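Local coordinates for protein putative oxidoreductase with NAD(P)-binding Rossmann-fold domain (Clostridium difficile, PDB 3UUW) that probably binds NAD(P) in a Rossmann-fold domain and acts as an oxidoreductase of the Gfo/Idh/MocA family, its substrate being unknown, at residues A21-L26 with F32-A37; D58-L63 with Y80-I85; I85-N88 with H92-V95; K97-T102 with E107-L112; D166-V171 with R298-I303. One frame throughout, in Å; residues are numbered along the deposited sequence.

Contact 1 of 5, residues A21-L26 with F32-A37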
# COMPACT_ATOMS: atom_id res chain seq x y z
N ALA A 21 8.89 4.42 27.17
CA ALA A 21 10.06 4.56 26.26
C ALA A 21 11.40 4.14 26.82
O ALA A 21 12.36 3.93 26.02
CB ALA A 21 10.17 6.01 25.77
N TYR A 22 11.51 4.07 28.16
CA TYR A 22 12.79 3.75 28.81
C TYR A 22 12.79 2.54 29.71
O TYR A 22 13.64 1.64 29.52
CB TYR A 22 13.34 4.98 29.53
CG TYR A 22 13.68 6.07 28.55
CD1 TYR A 22 14.87 6.03 27.84
CD2 TYR A 22 12.77 7.08 28.26
CE1 TYR A 22 15.20 7.03 26.92
CE2 TYR A 22 13.08 8.08 27.34
CZ TYR A 22 14.28 8.04 26.66
OH TYR A 22 14.60 9.03 25.74
N LEU A 23 11.87 2.49 30.68
CA LEU A 23 11.78 1.36 31.61
C LEU A 23 11.72 0.02 30.87
O LEU A 23 12.45 -0.92 31.26
CB LEU A 23 10.62 1.53 32.60
CG LEU A 23 10.94 2.49 33.76
CD1 LEU A 23 9.70 2.94 34.50
CD2 LEU A 23 11.98 1.86 34.71
N PRO A 24 10.93 -0.07 29.78
CA PRO A 24 10.87 -1.40 29.15
C PRO A 24 12.20 -1.92 28.63
O PRO A 24 12.39 -3.13 28.54
CB PRO A 24 9.87 -1.20 28.01
CG PRO A 24 8.95 -0.11 28.52
CD PRO A 24 9.92 0.84 29.19
N ILE A 25 13.13 -1.04 28.30
CA ILE A 25 14.45 -1.50 27.86
C ILE A 25 15.47 -1.57 29.00
O ILE A 25 16.24 -2.56 29.11
CB ILE A 25 14.97 -0.69 26.65
CG1 ILE A 25 14.85 0.79 26.90
CG2 ILE A 25 14.21 -1.08 25.42
CD1 ILE A 25 15.05 1.68 25.65
N LEU A 26 15.46 -0.57 29.89
CA LEU A 26 16.49 -0.48 30.91
C LEU A 26 16.29 -1.46 32.05
O LEU A 26 17.25 -1.77 32.75
CB LEU A 26 16.60 0.96 31.44
CG LEU A 26 17.10 1.98 30.42
CD1 LEU A 26 17.00 3.37 31.03
CD2 LEU A 26 18.55 1.65 29.95
N PHE A 32 24.70 -2.84 32.94
CA PHE A 32 24.81 -1.97 34.10
C PHE A 32 24.00 -2.54 35.23
O PHE A 32 23.19 -3.47 35.02
CB PHE A 32 24.29 -0.55 33.78
CG PHE A 32 22.89 -0.54 33.22
CD1 PHE A 32 21.79 -0.65 34.04
CD2 PHE A 32 22.69 -0.46 31.85
CE1 PHE A 32 20.51 -0.69 33.52
CE2 PHE A 32 21.42 -0.50 31.31
CZ PHE A 32 20.33 -0.62 32.15
N GLU A 33 24.21 -2.01 36.43
CA GLU A 33 23.38 -2.33 37.57
C GLU A 33 22.33 -1.23 37.70
O GLU A 33 22.69 -0.05 37.73
CB GLU A 33 24.21 -2.39 38.85
CG GLU A 33 23.42 -2.83 40.06
CD GLU A 33 24.19 -2.78 41.38
OE1 GLU A 33 25.34 -2.28 41.41
OE2 GLU A 33 23.63 -3.24 42.39
N PHE A 34 21.05 -1.62 37.77
CA PHE A 34 19.94 -0.66 37.96
C PHE A 34 19.81 -0.47 39.48
O PHE A 34 19.11 -1.21 40.18
CB PHE A 34 18.64 -1.19 37.33
CG PHE A 34 17.63 -0.12 36.99
CD1 PHE A 34 17.50 1.03 37.75
CD2 PHE A 34 16.77 -0.29 35.93
CE1 PHE A 34 16.55 2.01 37.42
CE2 PHE A 34 15.81 0.67 35.60
CZ PHE A 34 15.71 1.83 36.35
N VAL A 35 20.55 0.52 39.99
CA VAL A 35 20.66 0.77 41.42
C VAL A 35 19.37 1.18 42.10
O VAL A 35 19.09 0.76 43.23
CB VAL A 35 21.74 1.85 41.68
CG1 VAL A 35 21.71 2.34 43.14
CG2 VAL A 35 23.10 1.30 41.31
N GLY A 36 18.59 2.01 41.42
CA GLY A 36 17.35 2.50 42.00
C GLY A 36 16.68 3.56 41.18
O GLY A 36 17.17 3.96 40.12
N ALA A 37 15.56 4.05 41.69
CA ALA A 37 14.80 5.05 40.99
C ALA A 37 14.09 5.98 41.98
O ALA A 37 13.77 5.58 43.10
CB ALA A 37 13.77 4.38 40.06
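Leu26 O, at the end of helix 16-26, is met by two phenylalanine rings and also accepts a hydrogen bond from the hydroxyl of Ser29. From Phe32 it receives the ring edge, near the ring plane, with CZ 3.3 Å from Leu26 O. Phe34 comes to the same oxygen obliquely, its CD2 3.5 Å from Leu26 O, so the carbonyl is bordered by ring C-H groups besides its hydroxyl partner. The remaining contact is apolar. Leu26 CD2 lies 3.6 Å from Phe32 CZ, the two side chains crossing at about a right angle, and Leu23 CD2 touches Phe34 CZ at 4.1 Å. Phe32 has its CG between the backbone N and the carbonyl carbon (chi1 54°), which directs the ring at the last turn of the helix; in Phe34, the centre of an inverse gamma turn, CG opposite N (chi1 -157°) carries the ring toward Leu23 and Leu26. All four touching residues are buried. Helix 16-26 and strand 33-38 are the second and third elements of the first beta-alpha-beta unit of the Rossmann fold. Strand 8-12 pairs alongside strand 33-38, with Met9 against both rings, while Leu23 also packs on Ile48 and Tyr52 of helix 42-52.

Contact 2 of 5, residues D58-L63 with Y80-I85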
# COMPACT_ATOMS: atom_id res chain seq x y z
N ASP A 58 14.51 7.95 48.21
CA ASP A 58 13.66 9.02 48.72
C ASP A 58 14.02 10.42 48.22
O ASP A 58 13.30 11.36 48.49
CB ASP A 58 13.60 9.00 50.25
CG ASP A 58 14.95 9.19 50.90
OD1 ASP A 58 15.86 9.75 50.25
OD2 ASP A 58 15.09 8.78 52.08
N SER A 59 15.12 10.54 47.48
CA SER A 59 15.52 11.83 46.93
C SER A 59 16.49 11.69 45.76
O SER A 59 17.13 10.66 45.59
CB SER A 59 16.19 12.70 48.00
OG SER A 59 17.46 12.18 48.37
N ILE A 60 16.57 12.76 44.98
CA ILE A 60 17.50 12.87 43.87
C ILE A 60 18.92 12.70 44.39
O ILE A 60 19.72 11.98 43.80
CB ILE A 60 17.40 14.26 43.20
CG1 ILE A 60 16.11 14.37 42.42
CG2 ILE A 60 18.61 14.52 42.26
CD1 ILE A 60 15.67 15.82 42.15
N GLU A 61 19.22 13.36 45.51
CA GLU A 61 20.58 13.33 46.04
C GLU A 61 21.01 11.96 46.53
O GLU A 61 22.10 11.51 46.20
CB GLU A 61 20.76 14.38 47.13
CG GLU A 61 20.66 15.81 46.64
CD GLU A 61 19.23 16.33 46.49
OE1 GLU A 61 18.26 15.62 46.85
OE2 GLU A 61 19.09 17.49 46.01
N SER A 62 20.16 11.28 47.29
CA SER A 62 20.51 9.96 47.81
C SER A 62 20.73 8.95 46.69
O SER A 62 21.60 8.08 46.79
CB SER A 62 19.46 9.43 48.79
OG SER A 62 18.20 9.28 48.18
N LEU A 63 19.95 9.04 45.62
CA LEU A 63 20.12 8.13 44.50
C LEU A 63 21.42 8.44 43.76
O LEU A 63 22.21 7.54 43.47
CB LEU A 63 18.94 8.20 43.55
CG LEU A 63 19.01 7.36 42.27
CD1 LEU A 63 19.18 5.84 42.58
CD2 LEU A 63 17.77 7.62 41.41
N TYR A 80 16.92 22.11 34.45
CA TYR A 80 18.04 22.97 34.81
C TYR A 80 18.51 22.77 36.24
O TYR A 80 19.68 22.50 36.47
CB TYR A 80 17.71 24.43 34.51
CG TYR A 80 18.75 25.46 34.92
CD1 TYR A 80 20.02 25.48 34.34
CD2 TYR A 80 18.45 26.43 35.87
CE1 TYR A 80 20.96 26.42 34.70
CE2 TYR A 80 19.38 27.36 36.25
CZ TYR A 80 20.63 27.36 35.66
OH TYR A 80 21.53 28.31 36.05
N GLU A 81 17.60 22.85 37.20
CA GLU A 81 17.98 22.67 38.59
C GLU A 81 18.40 21.24 38.92
O GLU A 81 19.34 21.05 39.68
CB GLU A 81 16.88 23.13 39.56
CG GLU A 81 16.64 24.64 39.52
CD GLU A 81 17.87 25.50 39.88
OE1 GLU A 81 18.85 24.97 40.46
OE2 GLU A 81 17.84 26.73 39.60
N ILE A 82 17.71 20.25 38.37
CA ILE A 82 18.08 18.87 38.65
C ILE A 82 19.45 18.53 38.06
O ILE A 82 20.28 17.94 38.73
CB ILE A 82 17.02 17.85 38.18
CG1 ILE A 82 15.70 18.03 38.94
CG2 ILE A 82 17.56 16.43 38.35
CD1 ILE A 82 14.56 17.14 38.42
N ILE A 83 19.69 18.91 36.81
CA ILE A 83 20.96 18.55 36.17
C ILE A 83 22.15 19.22 36.85
O ILE A 83 23.21 18.63 36.94
CB ILE A 83 20.94 18.85 34.66
CG1 ILE A 83 19.84 18.02 33.98
CG2 ILE A 83 22.32 18.53 34.02
CD1 ILE A 83 19.59 18.35 32.48
N LYS A 84 21.97 20.44 37.34
CA LYS A 84 23.04 21.13 38.05
C LYS A 84 23.43 20.30 39.29
O LYS A 84 24.60 20.06 39.52
CB LYS A 84 22.60 22.56 38.39
CG LYS A 84 23.66 23.45 38.98
CD LYS A 84 23.32 24.94 38.73
CE LYS A 84 21.81 25.26 38.93
NZ LYS A 84 21.50 26.73 38.98
N ILE A 85 22.44 19.83 40.04
CA ILE A 85 22.69 18.96 41.21
C ILE A 85 23.44 17.67 40.83
O ILE A 85 24.44 17.30 41.45
CB ILE A 85 21.37 18.59 41.90
CG1 ILE A 85 20.76 19.82 42.58
CG2 ILE A 85 21.58 17.45 42.91
CD1 ILE A 85 19.32 19.62 43.03
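The short helix 60-64 and the longer helix 79-88 come side by side with Ile60 CA 8.0 Å from Ile82 CA and Glu61 CA 7.7 Å from Ile85 CA. That spacing lets isoleucine side chains fill the gap between the two backbones. Ile60 points its CB at helix 79-88 and reaches two residues one turn apart: its CD1 lies 3.9 Å from Ile82 CG1, where the side chains cross at about a right angle, and its CG2 lies 4.2 Å from Ile85 CG2. The two branches are set by a chi1 of -72°, which turns CG1 away from the carbonyl carbon and leaves CG2 opposite the backbone N. Both helices belong to the Rossmann-fold domain, where helix 79-88 links the parallel strands 69-72 and 92-95 and helix 60-64 precedes the first of these; Ile60 and Ile82 reach inward to Ile12 and Leu72 of the sheet. Glu61 adds a second contact to Ile85. Its chain bends at chi2 (82°), bringing the carboxylate back over that residue, with Glu61 OE2 3.7 Å from Ile85 CD1, a van der Waals approach between a carboxylate oxygen and a methyl. Ser59 occupies the N-cap position of helix 60-64, and its OG shares a 3.0 Å hydrogen bond with Ser62 OG.

Contact 3 of 5, residues I85-N88 with H92-V95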
# COMPACT_ATOMS: atom_id res chain seq x y z
N ILE A 85 22.44 19.83 40.04
CA ILE A 85 22.69 18.96 41.21
C ILE A 85 23.44 17.67 40.83
O ILE A 85 24.44 17.30 41.45
CB ILE A 85 21.37 18.59 41.90
CG1 ILE A 85 20.76 19.82 42.58
CG2 ILE A 85 21.58 17.45 42.91
CD1 ILE A 85 19.32 19.62 43.03
N LEU A 86 22.97 17.02 39.77
CA LEU A 86 23.53 15.74 39.34
C LEU A 86 24.97 15.84 38.87
O LEU A 86 25.82 15.06 39.28
CB LEU A 86 22.66 15.13 38.22
CG LEU A 86 21.23 14.73 38.63
CD1 LEU A 86 20.42 14.19 37.42
CD2 LEU A 86 21.29 13.70 39.75
N LEU A 87 25.25 16.83 38.03
CA LEU A 87 26.59 17.03 37.53
C LEU A 87 27.53 17.37 38.69
O LEU A 87 28.66 16.89 38.74
CB LEU A 87 26.61 18.13 36.45
CG LEU A 87 25.87 17.81 35.15
CD1 LEU A 87 25.82 19.04 34.24
CD2 LEU A 87 26.49 16.61 34.44
N ASN A 88 27.06 18.14 39.66
CA ASN A 88 27.90 18.48 40.79
C ASN A 88 28.16 17.30 41.72
O ASN A 88 29.16 17.30 42.45
CB ASN A 88 27.37 19.71 41.52
CG ASN A 88 27.76 20.99 40.83
OD1 ASN A 88 28.91 21.14 40.41
ND2 ASN A 88 26.84 21.93 40.71
N HIS A 92 27.01 11.14 35.20
CA HIS A 92 26.68 11.40 33.80
C HIS A 92 25.17 11.49 33.71
O HIS A 92 24.44 10.84 34.49
CB HIS A 92 27.12 10.26 32.89
CG HIS A 92 28.57 9.93 32.98
ND1 HIS A 92 29.54 10.59 32.24
CD2 HIS A 92 29.22 9.00 33.71
CE1 HIS A 92 30.72 10.07 32.51
NE2 HIS A 92 30.56 9.11 33.40
N VAL A 93 24.66 12.27 32.77
CA VAL A 93 23.22 12.48 32.68
C VAL A 93 22.69 12.33 31.28
O VAL A 93 23.23 12.92 30.34
CB VAL A 93 22.85 13.87 33.18
CG1 VAL A 93 21.33 14.12 33.03
CG2 VAL A 93 23.28 14.02 34.64
N TYR A 94 21.70 11.46 31.14
CA TYR A 94 20.88 11.38 29.93
C TYR A 94 19.54 12.04 30.26
O TYR A 94 18.90 11.71 31.26
CB TYR A 94 20.65 9.94 29.52
CG TYR A 94 19.72 9.74 28.34
CD1 TYR A 94 18.31 9.81 28.49
CD2 TYR A 94 20.23 9.49 27.06
CE1 TYR A 94 17.47 9.63 27.39
CE2 TYR A 94 19.39 9.31 25.97
CZ TYR A 94 18.02 9.38 26.14
OH TYR A 94 17.20 9.18 25.03
N VAL A 95 19.10 12.98 29.42
CA VAL A 95 17.83 13.69 29.67
C VAL A 95 17.02 13.77 28.38
O VAL A 95 17.57 13.91 27.28
CB VAL A 95 18.11 15.12 30.27
CG1 VAL A 95 18.83 16.01 29.25
CG2 VAL A 95 16.86 15.77 30.70
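Apolar contacts of Val93 with Leu86 and Leu87 carry the meeting of segments 85-88 and 92-95. One methyl does the touching: Val93 CG2 lies 3.8 Å from Leu86 CB, and Leu86 CD1 comes almost as near to it. Leu87 adds its CD2, 4.1 Å from Val93 CG2. Each leucine side chain crosses the valine at about a right angle. The methyl is thus met by two consecutive residues of the helix. With the valine chi1 at 177°, CG1 stands opposite the backbone N and CG2 opposite the carbonyl carbon; CG2 is the branch that reaches Leu86 and Leu87, while CG1 is left to Ile83, one turn earlier in the same helix. Leu86 directs its CB at the strand, whereas Leu87 starts out at an angle and gains contact through its terminal methyl. The backbones are close here, Leu87 CA being 6.8 Å from His92 CA, with three residues between the segments.

Polar groups of the strand are engaged by other partners. The backbone of Val93 pairs with Asn119 and Met121, and that of His92 with Asp68 and Ile70, while His92 ND1 is hydrogen-bonded to the backbone N of Asn119. These bonds place strand 92-95 between strands 69-72 and 120-122 in the parallel sheet. The contact thus closes the beta-alpha-beta unit of strand 69-72, helix 79-88 and strand 92-95; Leu86 is flanked by Ile60 and Ala64 of helix 60-64, and Leu87 by Leu112 and Ser113 of helix 103-116.

Contact 4 of 5, residues K97-T102 with E107-L112; sequences KPLAST and EELIEL
The irregular segment 97-102 runs past helix 103-116 with Ala100 CA 8.6 Å from Leu109 CA, the nearest pair of CA atoms, and the peptide bond before Pro98 is cis. Leu99 fills much of the gap. With CG opposite its backbone N (chi1 179°), it spreads both methyls at the helix: CD2 lies 3.9 Å from Ile110 CG1 and equally near Ile110 CD1, whereas CD1 meets Leu109 CD1 at 4.2 Å. Ala100 adds its single methyl, CB lying 4.1 Å from the same Leu109 CD1, which therefore touches two successive residues of the loop. All four residues are buried, and Leu99 and Leu109 also pack on Leu120 of the sheet. Thr102 is the N-cap of helix 103-116, its OG1 accepting from the backbone N of Gln105, and marks where the loop passes into the helix. On the opposite side of the loop, Lys97 NZ forms a salt bridge with Asp166 OD1. A Lys-Pro pair following the fourth strand of the Rossmann domain is a hallmark of the Gfo/Idh/MocA family; by analogy with relatives, Lys97 probably lies near the cofactor and substrate.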
# COMPACT_ATOMS: atom_id res chain seq x y z
N LYS A 97 14.65 15.56 25.59
CA LYS A 97 14.71 16.88 25.00
C LYS A 97 13.59 17.75 25.56
O LYS A 97 12.56 17.23 26.02
CB LYS A 97 14.66 16.81 23.46
CG LYS A 97 13.58 15.94 22.77
CD LYS A 97 12.16 16.49 22.90
CE LYS A 97 11.36 15.71 23.91
NZ LYS A 97 10.05 16.33 24.19
N PRO A 98 13.80 19.07 25.61
CA PRO A 98 15.05 19.78 25.33
C PRO A 98 15.93 19.74 26.58
O PRO A 98 15.45 19.42 27.68
CB PRO A 98 14.57 21.19 25.05
CG PRO A 98 13.44 21.36 25.97
CD PRO A 98 12.74 20.01 26.02
N LEU A 99 17.20 20.08 26.44
CA LEU A 99 18.15 20.05 27.56
C LEU A 99 17.60 20.85 28.75
O LEU A 99 17.43 20.33 29.85
CB LEU A 99 19.48 20.61 27.10
CG LEU A 99 20.61 20.70 28.13
CD1 LEU A 99 20.73 19.40 28.94
CD2 LEU A 99 21.94 21.02 27.45
N ALA A 100 17.31 22.13 28.51
CA ALA A 100 16.74 22.98 29.54
C ALA A 100 15.68 23.92 28.94
O ALA A 100 15.49 23.97 27.73
CB ALA A 100 17.86 23.75 30.26
N SER A 101 14.97 24.65 29.80
CA SER A 101 13.93 25.55 29.31
C SER A 101 14.45 26.58 28.28
O SER A 101 13.71 26.99 27.36
CB SER A 101 13.28 26.27 30.49
OG SER A 101 12.70 25.32 31.37
N THR A 102 15.68 27.04 28.47
CA THR A 102 16.29 27.99 27.55
C THR A 102 17.64 27.46 27.06
O THR A 102 18.27 26.65 27.71
CB THR A 102 16.54 29.38 28.20
OG1 THR A 102 17.63 29.31 29.13
CG2 THR A 102 15.28 29.91 28.91
N GLU A 107 23.55 25.91 27.73
CA GLU A 107 24.97 26.22 27.56
C GLU A 107 25.74 26.15 28.88
O GLU A 107 26.88 25.69 28.92
CB GLU A 107 25.14 27.58 26.90
CG GLU A 107 24.71 27.60 25.43
CD GLU A 107 24.67 29.01 24.81
OE1 GLU A 107 24.34 29.96 25.51
OE2 GLU A 107 24.94 29.15 23.60
N GLU A 108 25.10 26.59 29.95
CA GLU A 108 25.70 26.57 31.28
C GLU A 108 25.90 25.13 31.75
O GLU A 108 26.96 24.78 32.29
CB GLU A 108 24.85 27.34 32.28
CG GLU A 108 25.48 27.40 33.68
CD GLU A 108 24.55 27.93 34.74
OE1 GLU A 108 23.52 28.55 34.39
OE2 GLU A 108 24.86 27.73 35.94
N LEU A 109 24.89 24.30 31.55
CA LEU A 109 24.95 22.89 31.93
C LEU A 109 26.03 22.14 31.14
O LEU A 109 26.74 21.33 31.69
CB LEU A 109 23.61 22.20 31.77
CG LEU A 109 22.45 22.74 32.63
CD1 LEU A 109 21.13 22.09 32.17
CD2 LEU A 109 22.74 22.51 34.13
N ILE A 110 26.14 22.44 29.85
CA ILE A 110 27.16 21.81 29.00
C ILE A 110 28.54 22.12 29.55
O ILE A 110 29.41 21.21 29.66
CB ILE A 110 27.01 22.23 27.50
CG1 ILE A 110 25.75 21.57 26.91
CG2 ILE A 110 28.29 21.85 26.69
CD1 ILE A 110 25.20 22.31 25.64
N GLU A 111 28.79 23.38 29.90
CA GLU A 111 30.11 23.72 30.42
C GLU A 111 30.37 23.04 31.75
O GLU A 111 31.49 22.54 31.97
CB GLU A 111 30.30 25.23 30.52
CG GLU A 111 30.31 25.90 29.15
CD GLU A 111 31.30 25.26 28.18
OE1 GLU A 111 32.46 25.02 28.58
OE2 GLU A 111 30.91 25.00 27.01
N LEU A 112 29.37 22.97 32.60
CA LEU A 112 29.52 22.26 33.88
C LEU A 112 29.89 20.79 33.63
O LEU A 112 30.83 20.25 34.24
CB LEU A 112 28.26 22.38 34.74
CG LEU A 112 28.29 21.70 36.11
CD1 LEU A 112 29.46 22.19 36.94
CD2 LEU A 112 26.96 21.93 36.85

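Contact 5 of 5, residues D166-V171 with R298-I303; sequences DDYIHV and RLLEKI
A chi1 of -68° on Leu300 turns CG away from the carbonyl carbon and sends its two methyls to successive residues of helix 160-179. On Tyr168, CG opposite the backbone N (chi1 -168°) swings the ring toward Leu300, which it crosses obliquely. Leu300 CD2 then meets the ring at its edge, near the ring plane, 3.6 Å from Tyr168 CD2. The other methyl goes to the backbone side of the next residue: Leu300 CD1 lies 3.6 Å from Ile169 CB and just as near to Ile169 CA, the two side chains crossing at about a right angle. Contact so near the main chain indicates close helix packing, and Ile169 CA is 7.4 Å from Leu300 CA. The wider pi-type turn at 166-168 ends on Tyr168. The far end of the tyrosine is polar and buried, and Tyr168 OH is hydrogen-bonded to Thr214 OG1 and His203 ND1 on the eight-stranded sheet, which ties the ring to the strands beneath it.

Leu300 also rests on Ile165 and Ile172, so it sits among side chains of helix 160-179 from successive turns. Helices 160-179 and 295-305 thus lie side by side against the mixed sheet of the C-terminal domain, with Tyr168 touching Met216 of strand 211-217 and Ile303 packing on Ile185 of strand 184-192.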
# COMPACT_ATOMS: atom_id res chain seq x y z
N ASP A 166 8.93 21.30 22.54
CA ASP A 166 8.62 19.97 23.04
C ASP A 166 8.48 18.92 21.95
O ASP A 166 8.87 17.77 22.14
CB ASP A 166 7.30 20.02 23.83
CG ASP A 166 7.01 18.74 24.58
OD1 ASP A 166 7.91 18.24 25.30
OD2 ASP A 166 5.86 18.25 24.48
N ASP A 167 7.92 19.31 20.80
CA ASP A 167 7.63 18.34 19.75
C ASP A 167 8.20 18.69 18.38
O ASP A 167 8.81 17.85 17.74
CB ASP A 167 6.14 18.10 19.65
CG ASP A 167 5.80 16.77 18.97
OD1 ASP A 167 6.73 15.99 18.64
OD2 ASP A 167 4.60 16.50 18.77
N TYR A 168 8.02 19.93 17.92
CA TYR A 168 8.59 20.31 16.63
C TYR A 168 10.11 20.19 16.64
O TYR A 168 10.73 20.02 15.59
CB TYR A 168 8.21 21.73 16.27
CG TYR A 168 8.48 22.17 14.85
CD1 TYR A 168 8.02 21.44 13.75
CD2 TYR A 168 9.09 23.37 14.60
CE1 TYR A 168 8.23 21.89 12.43
CE2 TYR A 168 9.32 23.83 13.27
CZ TYR A 168 8.87 23.09 12.20
OH TYR A 168 9.07 23.58 10.92
N ILE A 169 10.69 20.22 17.83
CA ILE A 169 12.14 20.10 17.98
C ILE A 169 12.63 18.78 17.38
O ILE A 169 13.75 18.72 16.86
CB ILE A 169 12.57 20.22 19.47
CG1 ILE A 169 14.09 20.46 19.59
CG2 ILE A 169 12.14 18.99 20.28
CD1 ILE A 169 14.51 20.82 21.01
N HIS A 170 11.81 17.74 17.44
CA HIS A 170 12.19 16.46 16.83
C HIS A 170 12.33 16.56 15.32
O HIS A 170 13.25 15.97 14.74
CB HIS A 170 11.19 15.35 17.14
CG HIS A 170 11.30 14.82 18.53
ND1 HIS A 170 12.44 14.22 19.02
CD2 HIS A 170 10.38 14.76 19.52
CE1 HIS A 170 12.23 13.83 20.26
NE2 HIS A 170 10.98 14.14 20.59
N VAL A 171 11.44 17.32 14.69
CA VAL A 171 11.46 17.54 13.25
C VAL A 171 12.72 18.33 12.85
O VAL A 171 13.48 17.95 11.93
CB VAL A 171 10.15 18.22 12.78
CG1 VAL A 171 10.21 18.53 11.28
CG2 VAL A 171 8.94 17.33 13.08
N ARG A 298 18.11 26.18 19.58
CA ARG A 298 18.58 27.52 19.25
C ARG A 298 17.82 28.03 18.03
O ARG A 298 17.38 29.18 18.02
CB ARG A 298 20.10 27.48 18.98
CG ARG A 298 20.72 28.82 18.85
CD ARG A 298 22.19 28.69 18.40
NE ARG A 298 23.02 27.99 19.37
CZ ARG A 298 23.43 28.49 20.54
NH1 ARG A 298 23.10 29.72 20.92
NH2 ARG A 298 24.19 27.74 21.34
N LEU A 299 17.62 27.18 17.03
CA LEU A 299 16.90 27.60 15.85
C LEU A 299 15.46 27.91 16.22
O LEU A 299 14.89 28.91 15.77
CB LEU A 299 16.99 26.51 14.77
CG LEU A 299 16.32 26.79 13.43
CD1 LEU A 299 16.71 28.17 12.93
CD2 LEU A 299 16.73 25.70 12.45
N LEU A 300 14.86 27.08 17.07
CA LEU A 300 13.48 27.32 17.52
C LEU A 300 13.31 28.60 18.34
O LEU A 300 12.29 29.27 18.21
CB LEU A 300 12.95 26.11 18.30
CG LEU A 300 12.74 24.86 17.44
CD1 LEU A 300 12.37 23.67 18.30
CD2 LEU A 300 11.67 25.12 16.39
N GLU A 301 14.30 28.94 19.17
CA GLU A 301 14.25 30.19 19.93
C GLU A 301 14.25 31.39 18.98
O GLU A 301 13.55 32.36 19.20
CB GLU A 301 15.39 30.26 20.95
CG GLU A 301 15.16 29.40 22.17
CD GLU A 301 16.08 29.74 23.37
OE1 GLU A 301 16.93 30.65 23.29
OE2 GLU A 301 15.92 29.09 24.42
N LYS A 302 15.03 31.29 17.91
CA LYS A 302 15.06 32.35 16.90
C LYS A 302 13.67 32.50 16.24
O LYS A 302 13.16 33.61 16.07
CB LYS A 302 16.17 32.01 15.92
CG LYS A 302 16.50 33.01 14.81
CD LYS A 302 18.01 32.94 14.51
CE LYS A 302 18.33 32.92 13.04
NZ LYS A 302 18.12 31.54 12.51
N ILE A 303 13.05 31.37 15.92
CA ILE A 303 11.71 31.37 15.36
C ILE A 303 10.69 31.96 16.35
O ILE A 303 9.89 32.85 15.99
CB ILE A 303 11.31 29.93 14.98
CG1 ILE A 303 12.16 29.43 13.82
CG2 ILE A 303 9.85 29.86 14.63
CD1 ILE A 303 12.09 27.93 13.66

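Contacts 1 to 4 all lie in the Rossmann domain, whereas contact 5 pairs two helices on the mixed sheet of the C-terminal domain. Contacts 1 and 3 each close a beta-alpha-beta unit on the same parallel sheet, the first with aromatic rings around a helix-end carbonyl, the second with aliphatic groups alone. Contact 2 is the surface member, with a carboxylate beside an isoleucine methyl; it shares helix 79-88 and Ile85 with contact 3. Contact 4 touches both through helix 103-116 and, toward contact 2, also through Leu99. Buried like contacts 1, 3 and 5, it also bridges the domains, two salt bridges, one of them from Glu107 to Arg298, joining it to contact 5.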